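Local structure of putative alcohol dehydrogenase (Sinorhizobium meliloti, 4J6F) at residues 33-38 against 48-53; 64-69 against 112-117. The protein probably acts as a nicotinamide-dependent oxidoreductase of the medium-chain dehydrogenase family, interconverting alcohols and their carbonyl counterparts. All blocks are in the same frame, centred on the assembly; numbering follows the deposited sequence.

Interaction 1 (33-38 against 48-53); sequences TMTAVL and LVYSRD
Ala-36 and Ser-51 form one hydrogen-bonded antiparallel pair and Leu-38 and Val-49 the next, with Val-37 and Tyr-50 as the non-hydrogen-bonded pair between them. The axes of the two short strand segments approach to 4.4 Å, with their directions at 169°. Ser-51 N reaches Ala-36 O at 2.8 Å, almost straight, and Leu-38 N meets Val-49 O at 2.8 Å from a position tilted off the carbonyl plane. At Arg-52 the chain turns a corner and leads on to strand 53-55. This is a β-hairpin, and strand 33-39 is the middle of a three-stranded antiparallel sheet whose other edge is 53-55, where Met-34 pairs with Val-54.

On one face the Tyr-50 ring swings along the neighbouring strand: with CG anti to the backbone N (chi1 -175°), CD1 comes within 3.8 Å of Val-37 CG2, which lies at the ring edge. Further out, Thr-35 CG2 leans obliquely against the phenol end. Val-37 sends its other methyl, CG1, to Leu-48 CB at 4.0 Å, and both residues rest on Phe-361 of helix 361-370. On the opposite face Leu-38 lies diagonally to Ser-51, its CD1 3.4 Å from the hydroxyl OG.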
loop_
_atom_site.group_PDB
_atom_site.type_symbol
_atom_site.label_atom_id
_atom_site.label_comp_id
_atom_site.label_asym_id
_atom_site.label_seq_id
_atom_site.Cartn_x
_atom_site.Cartn_y
_atom_site.Cartn_z
ATOM N N THR A 33 0.853 24.304 42.373
ATOM C CA THR A 33 1.235 24.766 41.041
ATOM C C THR A 33 2.592 24.177 40.638
ATOM O O THR A 33 3.370 23.730 41.488
ATOM C CB THR A 33 1.241 26.312 40.922
ATOM O OG1 THR A 33 2.230 26.869 41.794
ATOM C CG2 THR A 33 -0.130 26.901 41.256
HETATM N N MSE A 34 2.870 24.171 39.339
HETATM C CA MSE A 34 4.105 23.579 38.823
HETATM C C MSE A 34 4.656 24.343 37.642
HETATM O O MSE A 34 4.018 25.257 37.093
HETATM C CB MSE A 34 3.842 22.133 38.401
HETATM C CG MSE A 34 2.723 22.074 37.363
HETATM SE SE MSE A 34 2.639 20.299 36.514
HETATM C CE MSE A 34 1.089 20.494 35.312
ATOM N N THR A 35 5.865 23.946 37.257
ATOM C CA THR A 35 6.547 24.455 36.084
ATOM C C THR A 35 6.208 23.565 34.894
ATOM O O THR A 35 6.128 22.339 35.030
ATOM C CB THR A 35 8.062 24.450 36.340
ATOM O OG1 THR A 35 8.365 25.427 37.340
ATOM C CG2 THR A 35 8.830 24.784 35.104
ATOM N N ALA A 36 5.978 24.178 33.737
ATOM C CA ALA A 36 5.689 23.430 32.513
ATOM C C ALA A 36 5.944 24.295 31.307
ATOM O O ALA A 36 5.832 25.525 31.379
ATOM C CB ALA A 36 4.248 22.936 32.489
ATOM N N VAL A 37 6.287 23.645 30.198
ATOM C CA VAL A 37 6.414 24.334 28.928
ATOM C C VAL A 37 5.083 24.191 28.217
ATOM O O VAL A 37 4.633 23.079 27.954
ATOM C CB VAL A 37 7.575 23.783 28.091
ATOM C CG1 VAL A 37 7.495 24.302 26.664
ATOM C CG2 VAL A 37 8.906 24.151 28.740
ATOM N N LEU A 38 4.460 25.334 27.944
ATOM C CA LEU A 38 3.124 25.406 27.360
ATOM C C LEU A 38 3.164 25.741 25.879
ATOM O O LEU A 38 3.846 26.692 25.466
ATOM C CB LEU A 38 2.287 26.476 28.071
ATOM C CG LEU A 38 1.942 26.316 29.560
ATOM C CD1 LEU A 38 1.139 27.517 30.035
ATOM C CD2 LEU A 38 1.170 25.023 29.811
ATOM N N LEU A 48 6.028 28.438 22.403
ATOM C CA LEU A 48 6.307 27.614 23.587
ATOM C C LEU A 48 6.731 28.477 24.764
ATOM O O LEU A 48 7.851 28.974 24.782
ATOM C CB LEU A 48 7.390 26.566 23.312
ATOM C CG LEU A 48 7.173 25.532 22.203
ATOM C CD1 LEU A 48 8.517 24.945 21.800
ATOM C CD2 LEU A 48 6.169 24.442 22.578
ATOM N N VAL A 49 5.849 28.630 25.751
ATOM C CA VAL A 49 6.137 29.463 26.926
ATOM C C VAL A 49 6.448 28.631 28.171
ATOM O O VAL A 49 5.651 27.778 28.578
ATOM C CB VAL A 49 4.974 30.431 27.232
ATOM C CG1 VAL A 49 5.350 31.382 28.358
ATOM C CG2 VAL A 49 4.598 31.215 25.984
ATOM N N TYR A 50 7.612 28.888 28.764
ATOM C CA TYR A 50 8.012 28.271 30.022
ATOM C C TYR A 50 7.252 28.957 31.139
ATOM O O TYR A 50 7.453 30.151 31.369
ATOM C CB TYR A 50 9.511 28.470 30.221
ATOM C CG TYR A 50 10.107 27.787 31.430
ATOM C CD1 TYR A 50 10.190 26.394 31.502
ATOM C CD2 TYR A 50 10.634 28.534 32.484
ATOM C CE1 TYR A 50 10.756 25.761 32.600
ATOM C CE2 TYR A 50 11.198 27.915 33.590
ATOM C CZ TYR A 50 11.262 26.528 33.651
ATOM O OH TYR A 50 11.826 25.902 34.757
ATOM N N SER A 51 6.377 28.227 31.829
ATOM C CA SER A 51 5.553 28.841 32.884
ATOM C C SER A 51 5.832 28.286 34.257
ATOM O O SER A 51 6.164 27.109 34.402
ATOM C CB SER A 51 4.071 28.716 32.577
ATOM O OG SER A 51 3.835 29.111 31.242
ATOM N N ARG A 52 5.681 29.146 35.263
ATOM C CA ARG A 52 6.069 28.798 36.626
ATOM C C ARG A 52 4.917 28.536 37.590
ATOM O O ARG A 52 5.146 28.034 38.692
ATOM C CB ARG A 52 7.079 29.797 37.193
ATOM C CG ARG A 52 8.500 29.260 37.162
ATOM C CD ARG A 52 9.537 30.329 37.459
ATOM N NE ARG A 52 10.447 30.466 36.323
ATOM C CZ ARG A 52 11.354 31.428 36.174
ATOM N NH1 ARG A 52 11.508 32.362 37.110
ATOM N NH2 ARG A 52 12.117 31.453 35.081
ATOM N N ASP A 53 3.687 28.840 37.185
ATOM C CA ASP A 53 2.543 28.514 38.044
ATOM C C ASP A 53 1.327 27.960 37.302
ATOM O O ASP A 53 0.255 28.568 37.252
ATOM C CB ASP A 53 2.171 29.687 38.966
ATOM C CG ASP A 53 2.125 30.999 38.237
ATOM O OD1 ASP A 53 1.267 31.150 37.343
ATOM O OD2 ASP A 53 2.952 31.878 38.556
#

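Interaction 2 (64-69 against 112-117); sequences VLIKVT and TDTVGH
Thr-114 meets Val-68 through its methyl: CG2 lies 3.5 Å from Val-68 CG1, the two side chains crossing at about a right angle. The same methyl also touches Ile-66 CD1 at 3.9 Å, so it bridges two residues two positions apart on strand 64-69. What points CG2 this way is the first torsion of Thr-114 (chi1 -52°), which places the methyl anti to the backbone N. At Val-115 the main chain takes over, its O accepting a nearly straight bond from Thr-69 N at 2.9 Å, while CG1 brushes Thr-69 OG1.

Gly-116 brings the backbones together, with its CA 4.2 Å from Val-68 CA. Here the strands, though antiparallel in their pairing, cross at 111°, as suits the strongly curled sheet of the GroES-like catalytic domain found in medium-chain dehydrogenases. Ile-66 points toward the other strand, its CD1 near Gly-116 N, and also packs on Val-134, Val-136 and Met-166. Exchange of Ile-66 for an alanine would probably open a gap where CD1 lay, beside Thr-114, and leave the Thr-114 methyl with Val-68 alone as its neighbour across the contact.

His-117 closes a two-bond pair with Lys-67. Its O takes Lys-67 N at 2.7 Å, while its N gives to Lys-67 O at 3.1 Å from above the carbonyl plane. The imidazole presents an edge to Thr-69, whose CG2 lies near the ring plane, 3.6 Å from His-117 CD2. Both polar ends turn to one acceptor: His-117 NE2 and Thr-69 OG1 each hydrogen-bond Asp-182 OD2, so that carboxylate oxygen helps to fix how the ring is rotated.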
loop_
_atom_site.group_PDB
_atom_site.type_symbol
_atom_site.label_atom_id
_atom_site.label_comp_id
_atom_site.label_asym_id
_atom_site.label_seq_id
_atom_site.Cartn_x
_atom_site.Cartn_y
_atom_site.Cartn_z
ATOM N N VAL A 64 -3.496 7.817 37.741
ATOM C CA VAL A 64 -2.419 8.144 38.672
ATOM C C VAL A 64 -1.877 9.544 38.378
ATOM O O VAL A 64 -2.160 10.126 37.312
ATOM C CB VAL A 64 -1.238 7.148 38.590
ATOM C CG1 VAL A 64 -1.602 5.825 39.230
ATOM C CG2 VAL A 64 -0.786 6.952 37.156
ATOM N N LEU A 65 -1.101 10.072 39.325
ATOM C CA LEU A 65 -0.323 11.293 39.105
ATOM C C LEU A 65 1.151 11.003 39.278
ATOM O O LEU A 65 1.559 10.527 40.333
ATOM C CB LEU A 65 -0.740 12.374 40.087
ATOM C CG LEU A 65 0.029 13.687 40.016
ATOM C CD1 LEU A 65 -0.538 14.545 38.900
ATOM C CD2 LEU A 65 -0.056 14.410 41.356
ATOM N N ILE A 66 1.957 11.272 38.252
ATOM C CA ILE A 66 3.400 10.997 38.364
ATOM C C ILE A 66 4.230 12.262 38.467
ATOM O O ILE A 66 3.849 13.309 37.951
ATOM C CB ILE A 66 3.953 10.135 37.209
ATOM C CG1 ILE A 66 3.772 10.837 35.861
ATOM C CG2 ILE A 66 3.309 8.758 37.203
ATOM C CD1 ILE A 66 4.404 10.077 34.712
ATOM N N LYS A 67 5.363 12.152 39.144
ATOM C CA LYS A 67 6.350 13.209 39.134
ATOM C C LYS A 67 7.332 12.911 37.995
ATOM O O LYS A 67 8.107 11.941 38.065
ATOM C CB LYS A 67 7.058 13.300 40.485
ATOM C CG LYS A 67 8.293 14.168 40.434
ATOM C CD LYS A 67 8.524 14.982 41.694
ATOM C CE LYS A 67 9.518 16.092 41.393
ATOM N NZ LYS A 67 10.348 16.336 42.594
ATOM N N VAL A 68 7.283 13.730 36.942
ATOM C CA VAL A 68 8.067 13.469 35.733
ATOM C C VAL A 68 9.551 13.588 36.002
ATOM O O VAL A 68 10.005 14.564 36.577
ATOM C CB VAL A 68 7.729 14.427 34.580
ATOM C CG1 VAL A 68 8.283 13.882 33.273
ATOM C CG2 VAL A 68 6.228 14.644 34.475
ATOM N N THR A 69 10.311 12.593 35.579
ATOM C CA THR A 69 11.744 12.632 35.805
ATOM C C THR A 69 12.493 12.799 34.502
ATOM O O THR A 69 13.606 13.341 34.501
ATOM C CB THR A 69 12.224 11.403 36.567
ATOM O OG1 THR A 69 11.693 10.232 35.935
ATOM C CG2 THR A 69 11.739 11.473 38.033
ATOM N N THR A 112 5.644 13.109 24.769
ATOM C CA THR A 112 5.077 11.777 24.652
ATOM C C THR A 112 5.786 10.701 25.451
ATOM O O THR A 112 5.150 9.845 26.039
ATOM C CB THR A 112 5.047 11.333 23.182
ATOM O OG1 THR A 112 6.298 11.635 22.572
ATOM C CG2 THR A 112 3.985 12.063 22.438
ATOM N N ASP A 113 7.108 10.745 25.461
ATOM C CA ASP A 113 7.927 9.692 26.074
ATOM C C ASP A 113 8.254 9.948 27.533
ATOM O O ASP A 113 9.408 10.169 27.891
ATOM C CB ASP A 113 9.208 9.503 25.278
ATOM C CG ASP A 113 8.940 9.129 23.843
ATOM O OD1 ASP A 113 7.825 8.635 23.572
ATOM O OD2 ASP A 113 9.831 9.339 22.989
ATOM N N THR A 114 7.231 9.891 28.373
ATOM C CA THR A 114 7.346 10.300 29.767
ATOM C C THR A 114 7.714 9.138 30.691
ATOM O O THR A 114 7.125 8.049 30.625
ATOM C CB THR A 114 6.036 10.951 30.238
ATOM O OG1 THR A 114 5.666 11.974 29.309
ATOM C CG2 THR A 114 6.192 11.570 31.599
ATOM N N VAL A 115 8.701 9.379 31.547
ATOM C CA VAL A 115 8.991 8.474 32.648
ATOM C C VAL A 115 8.830 9.266 33.953
ATOM O O VAL A 115 9.184 10.449 34.007
ATOM C CB VAL A 115 10.417 7.872 32.541
ATOM C CG1 VAL A 115 10.758 7.051 33.780
ATOM C CG2 VAL A 115 10.551 7.008 31.299
ATOM N N GLY A 116 8.296 8.626 34.994
ATOM C CA GLY A 116 8.198 9.265 36.311
ATOM C C GLY A 116 7.852 8.342 37.466
ATOM O O GLY A 116 7.844 7.119 37.326
ATOM N N HIS A 117 7.547 8.949 38.614
ATOM C CA HIS A 117 7.209 8.233 39.852
ATOM C C HIS A 117 5.784 8.580 40.295
ATOM O O HIS A 117 5.429 9.754 40.408
ATOM C CB HIS A 117 8.241 8.557 40.935
ATOM C CG HIS A 117 9.619 8.092 40.585
ATOM N ND1 HIS A 117 10.207 6.988 41.168
ATOM C CD2 HIS A 117 10.506 8.545 39.662
ATOM C CE1 HIS A 117 11.406 6.798 40.640
ATOM N NE2 HIS A 117 11.609 7.725 39.719
#

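Overall arrangement
From the N terminus, the chain runs out along strand 33-39 and comes back along 48-51, so interaction 1 closes a short hairpin loop. The chain then turns through 53-55 and enters strand 63-72, and interaction 2 closes a much longer excursion that carries helix 75-82 before the chain comes back as strand 113-121. The two closures follow in series, neither enclosing nor crossing the other. Their centres lie about 16 Å apart. The nearest atoms of interaction 1 and interaction 2 are about 7 Å apart. Glu-164 connects them, its backbone bonding Thr-35 of the first and Val-68 of the second, while Pro-57 touches both Met-34 and Leu-65. The small N-terminal sheet is thereby attached to the larger curled sheet.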